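Local coordinates for UDP-glucose 6-dehydrogenase (Pyrobaculum islandicum, PDB 3VTF), which probably catalyses the two-step, NAD-dependent oxidation of UDP-glucose to UDP-glucuronate and binds UDP-glucose in the crystal, at residues P54-R59 and R64-E69; G77-L80 and R84-F87; V35-F40 and H45-Y50; K379-L384 and V388-D393. All blocks are in the same frame, centred on the assembly; numbering follows the deposited sequence.

Contact 1. Residues P54-R59 and R64-E69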
loop_
_atom_site.group_PDB
_atom_site.type_symbol
_atom_site.label_atom_id
_atom_site.label_comp_id
_atom_site.label_asym_id
_atom_site.label_seq_id
_atom_site.Cartn_x
_atom_site.Cartn_y
_atom_site.Cartn_z
ATOM N N PRO A 54 -27.374 -17.417 24.918
ATOM C CA PRO A 54 -27.852 -16.904 26.186
ATOM C C PRO A 54 -26.711 -16.877 27.229
ATOM O O PRO A 54 -26.729 -16.021 28.158
ATOM C CB PRO A 54 -28.979 -17.886 26.551
ATOM C CG PRO A 54 -28.641 -19.140 25.814
ATOM C CD PRO A 54 -28.116 -18.627 24.525
ATOM N N SER A 55 -25.727 -17.771 27.101
ATOM C CA SER A 55 -24.632 -17.742 28.101
ATOM C C SER A 55 -23.749 -16.486 27.947
ATOM O O SER A 55 -23.139 -15.977 28.923
ATOM C CB SER A 55 -23.800 -19.026 28.110
ATOM O OG SER A 55 -22.886 -19.022 27.050
ATOM N N ILE A 56 -23.664 -15.953 26.727
ATOM C CA ILE A 56 -22.965 -14.678 26.566
ATOM C C ILE A 56 -23.725 -13.607 27.280
ATOM O O ILE A 56 -23.143 -12.833 27.996
ATOM C CB ILE A 56 -22.788 -14.356 25.058
ATOM C CG1 ILE A 56 -21.761 -15.342 24.499
ATOM C CG2 ILE A 56 -22.292 -12.934 24.873
ATOM C CD1 ILE A 56 -21.493 -15.222 22.972
ATOM N N VAL A 57 -25.046 -13.517 27.059
ATOM C CA VAL A 57 -25.818 -12.484 27.724
ATOM C C VAL A 57 -25.708 -12.569 29.287
ATOM O O VAL A 57 -25.569 -11.511 29.977
ATOM C CB VAL A 57 -27.301 -12.511 27.317
ATOM C CG1 VAL A 57 -28.162 -11.593 28.223
ATOM C CG2 VAL A 57 -27.436 -12.187 25.823
ATOM N N GLU A 58 -25.805 -13.787 29.815
ATOM C CA GLU A 58 -25.761 -14.043 31.250
ATOM C C GLU A 58 -24.422 -13.610 31.834
ATOM O O GLU A 58 -24.372 -13.014 32.888
ATOM C CB GLU A 58 -25.958 -15.536 31.552
ATOM C CG GLU A 58 -27.371 -16.082 31.407
ATOM C CD GLU A 58 -27.439 -17.582 31.659
ATOM O OE1 GLU A 58 -27.809 -18.344 30.738
ATOM O OE2 GLU A 58 -27.108 -18.000 32.785
ATOM N N ARG A 59 -23.340 -13.936 31.140
ATOM C CA ARG A 59 -22.017 -13.521 31.575
ATOM C C ARG A 59 -21.821 -12.014 31.548
ATOM O O ARG A 59 -21.293 -11.447 32.488
ATOM C CB ARG A 59 -20.938 -14.222 30.758
ATOM C CG ARG A 59 -20.540 -15.571 31.328
ATOM C CD ARG A 59 -19.454 -16.235 30.512
ATOM N NE ARG A 59 -19.968 -16.697 29.239
ATOM C CZ ARG A 59 -19.263 -17.384 28.359
ATOM N NH1 ARG A 59 -19.819 -17.772 27.217
ATOM N NH2 ARG A 59 -18.002 -17.678 28.628
ATOM N N ARG A 64 -18.877 -10.190 33.407
ATOM C CA ARG A 64 -17.753 -11.072 33.067
ATOM C C ARG A 64 -17.556 -11.288 31.560
ATOM O O ARG A 64 -18.241 -12.144 30.970
ATOM C CB ARG A 64 -17.954 -12.466 33.696
ATOM C CG ARG A 64 -17.709 -12.504 35.218
ATOM C CD ARG A 64 -18.983 -12.832 35.987
ATOM N NE ARG A 64 -19.314 -14.269 35.990
ATOM C CZ ARG A 64 -20.166 -14.842 36.849
ATOM N NH1 ARG A 64 -20.774 -14.121 37.788
ATOM N NH2 ARG A 64 -20.410 -16.149 36.780
ATOM N N PRO A 65 -16.604 -10.561 30.949
ATOM C CA PRO A 65 -16.508 -10.668 29.509
ATOM C C PRO A 65 -16.368 -12.155 29.092
ATOM O O PRO A 65 -15.703 -12.911 29.783
ATOM C CB PRO A 65 -15.242 -9.860 29.190
ATOM C CG PRO A 65 -15.270 -8.783 30.236
ATOM C CD PRO A 65 -15.777 -9.464 31.488
ATOM N N HIS A 66 -17.000 -12.580 27.990
ATOM C CA HIS A 66 -16.816 -13.947 27.471
ATOM C C HIS A 66 -15.630 -14.016 26.536
ATOM O O HIS A 66 -15.330 -15.051 25.963
ATOM C CB HIS A 66 -18.085 -14.375 26.711
ATOM C CG HIS A 66 -18.429 -13.421 25.591
ATOM N ND1 HIS A 66 -18.727 -12.105 25.823
ATOM C CD2 HIS A 66 -18.437 -13.592 24.211
ATOM C CE1 HIS A 66 -18.927 -11.470 24.633
ATOM N NE2 HIS A 66 -18.789 -12.379 23.646
ATOM N N ILE A 67 -14.910 -12.935 26.367
ATOM C CA ILE A 67 -13.820 -12.894 25.362
ATOM C C ILE A 67 -12.773 -12.031 25.961
ATOM O O ILE A 67 -13.091 -11.187 26.821
ATOM C CB ILE A 67 -14.269 -12.267 23.976
ATOM C CG1 ILE A 67 -14.894 -10.861 24.138
ATOM C CG2 ILE A 67 -15.169 -13.252 23.220
ATOM C CD1 ILE A 67 -14.847 -9.993 22.865
ATOM N N TYR A 68 -11.526 -12.200 25.540
ATOM C CA TYR A 68 -10.496 -11.397 26.136
ATOM C C TYR A 68 -10.227 -10.178 25.313
ATOM O O TYR A 68 -9.857 -10.308 24.159
ATOM C CB TYR A 68 -9.188 -12.189 26.291
ATOM C CG TYR A 68 -8.094 -11.296 26.684
ATOM C CD1 TYR A 68 -8.098 -10.659 27.961
ATOM C CD2 TYR A 68 -7.036 -11.026 25.799
ATOM C CE1 TYR A 68 -7.052 -9.804 28.325
ATOM C CE2 TYR A 68 -6.010 -10.165 26.169
ATOM C CZ TYR A 68 -6.030 -9.594 27.433
ATOM O OH TYR A 68 -5.048 -8.754 27.735
ATOM N N GLU A 69 -10.308 -9.001 25.922
ATOM C CA GLU A 69 -10.006 -7.769 25.206
ATOM C C GLU A 69 -9.510 -6.775 26.248
ATOM O O GLU A 69 -10.218 -6.530 27.239
ATOM C CB GLU A 69 -11.299 -7.235 24.542
ATOM C CG GLU A 69 -11.152 -5.937 23.749
ATOM C CD GLU A 69 -10.150 -5.974 22.604
ATOM O OE1 GLU A 69 -10.105 -6.882 21.750
ATOM O OE2 GLU A 69 -9.393 -5.017 22.445
HETATM O O HOH W 1 -16.490 -15.778 30.832
#
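The carbonyl oxygen of Ser55 is gripped twice by Arg59, the residue whose guanidinium lies against His66. Arg59 N supplies the ordinary helical bond, while Arg59 NE comes back from the opposite face of the carbonyl plane, 3.3 Å from Ser55 O and nearly straight at 169°. A bend in the arginine chain (chi3 -71°) folds the guanidinium back to this oxygen, which lies in the guanidinium plane and limits its rotation. One face of the group is thereby presented to the loop, and His66 CB sits over its centre, 3.6 Å from Arg59 CZ. The imidazole turns away to meet Ile56 instead: Ile56 CG2 stands 3.6 Å above the centroid of the His66 ring in a CH-pi contact, and Ile67 CG1 lies over the opposite face, off toward the rim. Arg64 N donates a hydrogen bond to Arg59 O (2.9 Å), closing the turn, and a water bridges Arg59 NH2 to Pro65 O. An alanine in place of Arg59 would take away the guanidinium, so Ser55 O would probably lose its second donor and His66 CB the group packed against it. The loop 64-69 runs back beside helix 54-61 at the protein surface, Pro65 and Ile67 resting on helix 72-81, Ile67 also on helix 31-43, and His66 NE2 weakly bonded to Leu29 O.

Contact 2. Residues G77-L80 and R84-F87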
loop_
_atom_site.group_PDB
_atom_site.type_symbol
_atom_site.label_atom_id
_atom_site.label_comp_id
_atom_site.label_asym_id
_atom_site.label_seq_id
_atom_site.Cartn_x
_atom_site.Cartn_y
_atom_site.Cartn_z
ATOM N N GLY A 77 -17.925 -3.047 33.442
ATOM C CA GLY A 77 -18.412 -2.841 34.843
ATOM C C GLY A 77 -18.848 -1.408 34.951
ATOM O O GLY A 77 -19.916 -1.157 35.490
ATOM N N ARG A 78 -18.063 -0.467 34.395
ATOM C CA ARG A 78 -18.464 0.969 34.345
ATOM C C ARG A 78 -19.774 1.200 33.568
ATOM O O ARG A 78 -20.659 1.916 34.005
ATOM C CB ARG A 78 -17.349 1.877 33.784
ATOM C CG ARG A 78 -16.054 1.905 34.588
ATOM C CD ARG A 78 -14.876 2.539 33.790
ATOM N NE ARG A 78 -15.148 3.949 33.503
ATOM C CZ ARG A 78 -14.787 4.979 34.288
ATOM N NH1 ARG A 78 -14.118 4.770 35.412
ATOM N NH2 ARG A 78 -15.113 6.241 33.961
ATOM N N ALA A 79 -19.939 0.580 32.407
ATOM C CA ALA A 79 -21.179 0.761 31.644
ATOM C C ALA A 79 -22.410 0.212 32.367
ATOM O O ALA A 79 -23.465 0.853 32.422
ATOM C CB ALA A 79 -20.988 0.107 30.234
ATOM N N LEU A 80 -22.245 -0.935 33.005
ATOM C CA LEU A 80 -23.301 -1.552 33.833
ATOM C C LEU A 80 -23.656 -0.665 35.068
ATOM O O LEU A 80 -24.811 -0.347 35.275
ATOM C CB LEU A 80 -22.881 -2.961 34.293
ATOM C CG LEU A 80 -22.803 -4.090 33.229
ATOM C CD1 LEU A 80 -22.113 -5.333 33.790
ATOM C CD2 LEU A 80 -24.194 -4.487 32.681
ATOM N N ARG A 84 -26.895 2.581 32.253
ATOM C CA ARG A 84 -27.248 2.819 30.832
ATOM C C ARG A 84 -27.193 1.578 29.902
ATOM O O ARG A 84 -27.758 1.613 28.792
ATOM C CB ARG A 84 -26.434 3.995 30.234
ATOM C CG ARG A 84 -26.702 5.319 30.918
ATOM C CD ARG A 84 -26.299 6.477 30.059
ATOM N NE ARG A 84 -24.845 6.462 29.966
ATOM C CZ ARG A 84 -24.032 7.109 30.773
ATOM N NH1 ARG A 84 -24.512 7.928 31.709
ATOM N NH2 ARG A 84 -22.717 6.947 30.600
ATOM N N LEU A 85 -26.561 0.490 30.348
ATOM C CA LEU A 85 -26.448 -0.712 29.547
ATOM C C LEU A 85 -27.259 -1.827 30.102
ATOM O O LEU A 85 -27.043 -2.200 31.251
ATOM C CB LEU A 85 -24.963 -1.205 29.545
ATOM C CG LEU A 85 -24.588 -2.513 28.837
ATOM C CD1 LEU A 85 -25.075 -2.457 27.335
ATOM C CD2 LEU A 85 -23.049 -2.687 28.860
ATOM N N SER A 86 -28.095 -2.485 29.289
ATOM C CA SER A 86 -28.814 -3.653 29.755
ATOM C C SER A 86 -28.853 -4.647 28.634
ATOM O O SER A 86 -28.450 -4.343 27.482
ATOM C CB SER A 86 -30.278 -3.276 30.164
ATOM O OG SER A 86 -30.958 -2.646 29.071
ATOM N N PHE A 87 -29.354 -5.842 28.918
ATOM C CA PHE A 87 -29.481 -6.827 27.851
ATOM C C PHE A 87 -30.891 -7.404 27.750
ATOM O O PHE A 87 -31.538 -7.637 28.809
ATOM C CB PHE A 87 -28.447 -7.946 28.057
ATOM C CG PHE A 87 -27.059 -7.442 28.075
ATOM C CD1 PHE A 87 -26.335 -7.305 26.872
ATOM C CD2 PHE A 87 -26.484 -6.968 29.265
ATOM C CE1 PHE A 87 -25.046 -6.766 26.894
ATOM C CE2 PHE A 87 -25.178 -6.446 29.288
ATOM C CZ PHE A 87 -24.457 -6.355 28.109
#
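Arg84 meets the helix through its backbone: Arg84 N is 3.8 Å from Ala79 O, too far for a direct bond, and the two are joined instead through Ser82 OG, which bonds to both. Its guanidinium turns elsewhere, NH2 bonding to Ala41 O near the end of helix 31-43. Leu85 follows as the main apolar partner. Its CG stands opposite the backbone N (chi1 176°), which carries CD2 to Ala79 CB at 3.7 Å, while Leu85 CB rests against the Ala79 carbonyl. The backbone N of Leu85 is buried here without any partner in the model. Leu80 comes from the next position of the helix and lays its CD2 alongside the strand, 3.9 Å from Leu85 O and 4.3 Å from Leu85 CG. Ser86 faces away from the helix, its backbone bonding to strand 46-50. At Phe87 the same Leu80 methyl is met again: CD2 lies near the plane of the phenyl ring, at its edge, 4.0 Å from Phe87 CE2, and the two side chains run at about a right angle. One leucine methyl thus touches both Leu85 and Phe87. Phe87 continues on to Leu60 of helix 54-61. Helix 72-81 here leads into strand 85-87, the outermost strand beside parallel 46-50, as in the 3-2-1-4-5-6 strand order of the Rossmann-type NAD-binding domain.

Contact 3. Residues V35-F40 and H45-Y50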
loop_
_atom_site.group_PDB
_atom_site.type_symbol
_atom_site.label_atom_id
_atom_site.label_comp_id
_atom_site.label_asym_id
_atom_site.label_seq_id
_atom_site.Cartn_x
_atom_site.Cartn_y
_atom_site.Cartn_z
ATOM N N VAL A 35 -18.024 -4.300 22.230
ATOM C CA VAL A 35 -17.292 -3.054 22.410
ATOM C C VAL A 35 -18.185 -1.858 22.039
ATOM O O VAL A 35 -18.146 -0.766 22.669
ATOM C CB VAL A 35 -15.948 -3.039 21.623
ATOM C CG1 VAL A 35 -15.370 -1.625 21.510
ATOM C CG2 VAL A 35 -14.940 -3.959 22.307
ATOM N N HIS A 36 -19.003 -2.036 20.998
ATOM C CA HIS A 36 -19.927 -0.893 20.709
ATOM C C HIS A 36 -20.974 -0.721 21.775
ATOM O O HIS A 36 -21.357 0.402 22.117
ATOM C CB HIS A 36 -20.585 -1.087 19.351
ATOM C CG HIS A 36 -19.639 -0.707 18.203
ATOM N ND1 HIS A 36 -18.586 -1.488 17.835
ATOM C CD2 HIS A 36 -19.560 0.444 17.455
ATOM C CE1 HIS A 36 -17.877 -0.835 16.862
ATOM N NE2 HIS A 36 -18.497 0.326 16.632
ATOM N N ALA A 37 -21.488 -1.838 22.258
ATOM C CA ALA A 37 -22.555 -1.734 23.294
ATOM C C ALA A 37 -22.025 -1.025 24.524
ATOM O O ALA A 37 -22.668 -0.112 25.070
ATOM C CB ALA A 37 -23.069 -3.132 23.625
ATOM N N VAL A 38 -20.877 -1.484 25.000
ATOM C CA VAL A 38 -20.223 -0.826 26.157
ATOM C C VAL A 38 -19.788 0.606 25.899
ATOM O O VAL A 38 -20.024 1.529 26.738
ATOM C CB VAL A 38 -19.006 -1.701 26.624
ATOM C CG1 VAL A 38 -18.117 -0.912 27.611
ATOM C CG2 VAL A 38 -19.498 -2.997 27.239
ATOM N N GLY A 39 -19.186 0.829 24.742
ATOM C CA GLY A 39 -18.707 2.162 24.395
ATOM C C GLY A 39 -19.848 3.179 24.227
ATOM O O GLY A 39 -19.681 4.338 24.622
ATOM N N PHE A 40 -20.944 2.784 23.562
ATOM C CA PHE A 40 -22.021 3.731 23.369
ATOM C C PHE A 40 -22.592 4.081 24.754
ATOM O O PHE A 40 -22.954 5.264 24.988
ATOM C CB PHE A 40 -23.159 3.146 22.480
ATOM C CG PHE A 40 -22.831 3.133 20.982
ATOM C CD1 PHE A 40 -22.265 4.222 20.382
ATOM C CD2 PHE A 40 -23.228 2.042 20.177
ATOM C CE1 PHE A 40 -22.039 4.238 18.985
ATOM C CE2 PHE A 40 -22.919 2.046 18.815
ATOM C CZ PHE A 40 -22.341 3.145 18.234
ATOM N N HIS A 45 -25.175 7.091 25.961
ATOM C CA HIS A 45 -26.412 6.575 25.360
ATOM C C HIS A 45 -26.970 5.477 26.175
ATOM O O HIS A 45 -26.292 4.850 26.918
ATOM C CB HIS A 45 -26.152 6.094 23.903
ATOM C CG HIS A 45 -25.662 7.202 22.993
ATOM N ND1 HIS A 45 -26.335 8.408 22.856
ATOM C CD2 HIS A 45 -24.506 7.294 22.230
ATOM C CE1 HIS A 45 -25.617 9.221 22.023
ATOM N NE2 HIS A 45 -24.495 8.532 21.633
ATOM N N ARG A 46 -28.236 5.218 25.995
ATOM C CA ARG A 46 -28.933 4.093 26.588
ATOM C C ARG A 46 -28.850 2.991 25.582
ATOM O O ARG A 46 -29.180 3.190 24.368
ATOM C CB ARG A 46 -30.423 4.479 26.839
ATOM C CG ARG A 46 -31.264 3.356 27.448
ATOM C CD ARG A 46 -32.729 3.734 27.331
ATOM N NE ARG A 46 -33.587 2.592 27.655
ATOM C CZ ARG A 46 -34.280 1.919 26.759
ATOM N NH1 ARG A 46 -34.237 2.299 25.495
ATOM N NH2 ARG A 46 -35.004 0.881 27.142
ATOM N N VAL A 47 -28.343 1.853 26.035
ATOM C CA VAL A 47 -28.029 0.753 25.122
ATOM C C VAL A 47 -28.674 -0.542 25.610
ATOM O O VAL A 47 -28.641 -0.901 26.833
ATOM C CB VAL A 47 -26.498 0.519 24.996
ATOM C CG1 VAL A 47 -26.159 -0.712 24.118
ATOM C CG2 VAL A 47 -25.815 1.767 24.489
ATOM N N VAL A 48 -29.263 -1.265 24.673
ATOM C CA VAL A 48 -29.789 -2.583 24.960
ATOM C C VAL A 48 -29.128 -3.596 24.016
ATOM O O VAL A 48 -29.289 -3.514 22.793
ATOM C CB VAL A 48 -31.356 -2.641 24.800
ATOM C CG1 VAL A 48 -31.841 -4.033 25.208
ATOM C CG2 VAL A 48 -32.055 -1.544 25.627
ATOM N N GLY A 49 -28.396 -4.555 24.554
ATOM C CA GLY A 49 -27.711 -5.542 23.728
ATOM C C GLY A 49 -28.428 -6.866 23.696
ATOM O O GLY A 49 -29.284 -7.147 24.564
ATOM N N TYR A 50 -28.080 -7.676 22.705
ATOM C CA TYR A 50 -28.629 -9.048 22.627
ATOM C C TYR A 50 -27.676 -9.860 21.816
ATOM O O TYR A 50 -27.083 -9.347 20.831
ATOM C CB TYR A 50 -30.053 -9.020 22.014
ATOM C CG TYR A 50 -30.618 -10.404 21.935
ATOM C CD1 TYR A 50 -31.172 -11.020 23.091
ATOM C CD2 TYR A 50 -30.515 -11.151 20.762
ATOM C CE1 TYR A 50 -31.669 -12.341 23.026
ATOM C CE2 TYR A 50 -30.990 -12.483 20.698
ATOM C CZ TYR A 50 -31.573 -13.040 21.857
ATOM O OH TYR A 50 -32.073 -14.325 21.825
#
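Val47 sits where helix 31-43 packs on strand 46-50, the second half of the beta-alpha-beta unit that opens this Rossmann-type domain. Packing is tightest around its two methyls. CG2 presses against Phe40 CB at 3.6 Å, and CG1 turns to Ala37, 3.7 Å from Ala37 O and 4.0 Å from Ala37 CB; with CG1 anti to the backbone N (chi1 176°), the valine straddles one turn of the helix. An alanine in place of Val47 would lose both methyls and would probably leave Phe40 CB without its partner, with a gap opened toward Ala37. Contact fades beyond Val47 toward the end of the strand. The opposite strand face turns from the helix altogether: Arg46 and Val48 point away, and partly exposed Arg46 sends NH1 to Ala97 O. The end of the Phe40 side chain leads away from the strand but stays buried, where its ring meets Phe102 and Phe186. Just before the strand, His45 is directed toward the helix, its imidazole fixed by two outside bonds, NE2 to Val208 O and ND1 from Ala22 N. The turn is closed by the backbone hydrogen bond from His45 N to Phe40 O, 3.0 Å, with an N-H...O angle of 159°.

Contact 4. Residues K379-L384 and V388-D393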
loop_
_atom_site.group_PDB
_atom_site.type_symbol
_atom_site.label_atom_id
_atom_site.label_comp_id
_atom_site.label_asym_id
_atom_site.label_seq_id
_atom_site.Cartn_x
_atom_site.Cartn_y
_atom_site.Cartn_z
ATOM N N LYS A 379 -8.081 -22.485 23.826
ATOM C CA LYS A 379 -8.788 -22.330 22.538
ATOM C C LYS A 379 -8.158 -23.197 21.452
ATOM O O LYS A 379 -8.855 -23.808 20.677
ATOM C CB LYS A 379 -8.895 -20.855 22.152
ATOM C CG LYS A 379 -9.874 -20.121 23.055
ATOM C CD LYS A 379 -10.282 -18.797 22.463
ATOM C CE LYS A 379 -11.770 -18.597 22.673
ATOM N NZ LYS A 379 -11.885 -18.017 24.013
ATOM N N ALA A 380 -6.814 -23.282 21.418
ATOM C CA ALA A 380 -6.159 -24.072 20.397
ATOM C C ALA A 380 -6.484 -25.568 20.596
ATOM O O ALA A 380 -6.613 -26.278 19.635
ATOM C CB ALA A 380 -4.656 -23.878 20.453
ATOM N N ARG A 381 -6.503 -26.034 21.846
ATOM C CA ARG A 381 -6.881 -27.443 22.167
ATOM C C ARG A 381 -8.261 -27.752 21.623
ATOM O O ARG A 381 -8.451 -28.837 21.045
ATOM C CB ARG A 381 -6.871 -27.725 23.674
ATOM C CG ARG A 381 -7.215 -29.179 24.075
ATOM C CD ARG A 381 -7.524 -29.306 25.589
ATOM N NE ARG A 381 -6.385 -28.918 26.436
ATOM C CZ ARG A 381 -5.278 -29.656 26.579
ATOM N NH1 ARG A 381 -5.192 -30.810 25.934
ATOM N NH2 ARG A 381 -4.259 -29.253 27.351
ATOM N N ALA A 382 -9.197 -26.792 21.772
ATOM C CA ALA A 382 -10.533 -26.928 21.143
ATOM C C ALA A 382 -10.409 -27.324 19.688
ATOM O O ALA A 382 -11.249 -28.033 19.191
ATOM C CB ALA A 382 -11.380 -25.669 21.283
ATOM N N VAL A 383 -9.343 -26.869 19.011
ATOM C CA VAL A 383 -9.121 -27.167 17.621
ATOM C C VAL A 383 -8.179 -28.349 17.355
ATOM O O VAL A 383 -8.454 -29.162 16.478
ATOM C CB VAL A 383 -8.661 -25.899 16.812
ATOM C CG1 VAL A 383 -8.367 -26.282 15.359
ATOM C CG2 VAL A 383 -9.737 -24.822 16.880
ATOM N N LEU A 384 -7.056 -28.430 18.064
ATOM C CA LEU A 384 -6.063 -29.460 17.795
ATOM C C LEU A 384 -6.225 -30.724 18.675
ATOM O O LEU A 384 -5.603 -31.743 18.392
ATOM C CB LEU A 384 -4.658 -28.872 18.027
ATOM C CG LEU A 384 -4.309 -27.749 17.048
ATOM C CD1 LEU A 384 -3.124 -26.974 17.609
ATOM C CD2 LEU A 384 -3.936 -28.353 15.718
ATOM N N VAL A 388 -1.335 -32.634 19.551
ATOM C CA VAL A 388 -0.030 -32.040 19.945
ATOM C C VAL A 388 0.146 -32.117 21.459
ATOM O O VAL A 388 -0.842 -32.230 22.190
ATOM C CB VAL A 388 0.057 -30.573 19.433
ATOM C CG1 VAL A 388 -0.257 -30.537 17.926
ATOM C CG2 VAL A 388 -0.933 -29.703 20.149
ATOM N N THR A 389 1.385 -31.974 21.921
ATOM C CA THR A 389 1.658 -31.731 23.328
ATOM C C THR A 389 1.622 -30.255 23.615
ATOM O O THR A 389 2.307 -29.452 22.931
ATOM C CB THR A 389 3.039 -32.333 23.751
ATOM O OG1 THR A 389 3.126 -33.679 23.262
ATOM C CG2 THR A 389 3.292 -32.264 25.290
ATOM N N TYR A 390 0.858 -29.893 24.650
ATOM C CA TYR A 390 0.807 -28.529 25.131
ATOM C C TYR A 390 1.850 -28.301 26.239
ATOM O O TYR A 390 1.783 -28.944 27.276
ATOM C CB TYR A 390 -0.585 -28.209 25.632
ATOM C CG TYR A 390 -1.594 -28.449 24.574
ATOM C CD1 TYR A 390 -2.084 -29.705 24.360
ATOM C CD2 TYR A 390 -1.999 -27.406 23.713
ATOM C CE1 TYR A 390 -2.999 -29.952 23.330
ATOM C CE2 TYR A 390 -2.893 -27.633 22.659
ATOM C CZ TYR A 390 -3.425 -28.903 22.490
ATOM O OH TYR A 390 -4.294 -29.185 21.457
ATOM N N VAL A 391 2.767 -27.349 26.054
ATOM C CA VAL A 391 3.826 -27.079 27.022
ATOM C C VAL A 391 3.590 -25.769 27.772
ATOM O O VAL A 391 3.441 -24.693 27.189
ATOM C CB VAL A 391 5.217 -27.086 26.321
ATOM C CG1 VAL A 391 6.348 -26.828 27.300
ATOM C CG2 VAL A 391 5.434 -28.418 25.650
ATOM N N GLU A 392 3.584 -25.819 29.100
ATOM C CA GLU A 392 3.269 -24.608 29.839
ATOM C C GLU A 392 4.385 -23.563 29.783
ATOM O O GLU A 392 4.130 -22.365 29.884
ATOM C CB GLU A 392 2.913 -24.946 31.327
ATOM C CG GLU A 392 1.903 -26.084 31.435
ATOM C CD GLU A 392 0.537 -25.758 30.762
ATOM O OE1 GLU A 392 0.099 -24.594 30.870
ATOM O OE2 GLU A 392 -0.101 -26.639 30.100
ATOM N N ASP A 393 5.623 -24.017 29.729
ATOM C CA ASP A 393 6.792 -23.066 29.832
ATOM C C ASP A 393 7.492 -23.009 28.447
ATOM O O ASP A 393 7.952 -24.032 27.956
ATOM C CB ASP A 393 7.769 -23.583 30.876
ATOM C CG ASP A 393 8.942 -22.632 31.122
ATOM O OD1 ASP A 393 9.411 -21.863 30.232
ATOM O OD2 ASP A 393 9.411 -22.676 32.266
#
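Arg381 and Tyr390 form a cation-pi pair on the beta-alpha-beta unit in which helix 377-384 leads into the short strand 389-390, at one edge of the parallel sheet of the UDP-binding domain. The arginine guanidinium lies over one face of the ring, its CZ 4.2 Å from the ring centroid and 27° off the normal. It does not stack flat: the two planes are 46° apart, and NH1 dips closest, 3.5 Å from Tyr390 CE1, with NH2 above CD1. The arginine chain leaves the helix with CG anti to the backbone N (chi1 -178°) and bends at chi3, which swings the charged end over the tyrosine. On the opposite face of the ring, Val388 CG2 of the same strand segment sits toward the rim, so the phenol is held from both sides. That valine methyl also meets Leu384 CD1 at 4.3 Å, joining the helix end to the residue before the strand. The hydroxyl end of the phenol reaches the last turn of the helix and is hydrogen-bonded to Gly385 O just past it. There Tyr390 OH also lies against Arg381 CA, and Leu384 CB stands 3.5 Å from it.

In the fold
Following the chain, contact 3 closes first, folding helix 31-43 onto strand 46-50; contact 1 comes next, bringing the loop 64-69 back to helix 54-61; contact 2 then turns helix 72-81 into strand 85-87. They run in series, and none nests or crosses. The first three share the NAD-binding domain: strands 46-50 and 85-87 are parallel neighbours, so contacts 2 and 3 are bonded through Arg84 O to Val47 N and Ser86 O to Gly49 N, while Val57 packs on Phe87 between contacts 1 and 2. Contact 4 closes the turn between helix 377-384 and strand 389-390 in the UDP-binding domain; its nearest atoms come within about 5 Å of contact 1 without touching.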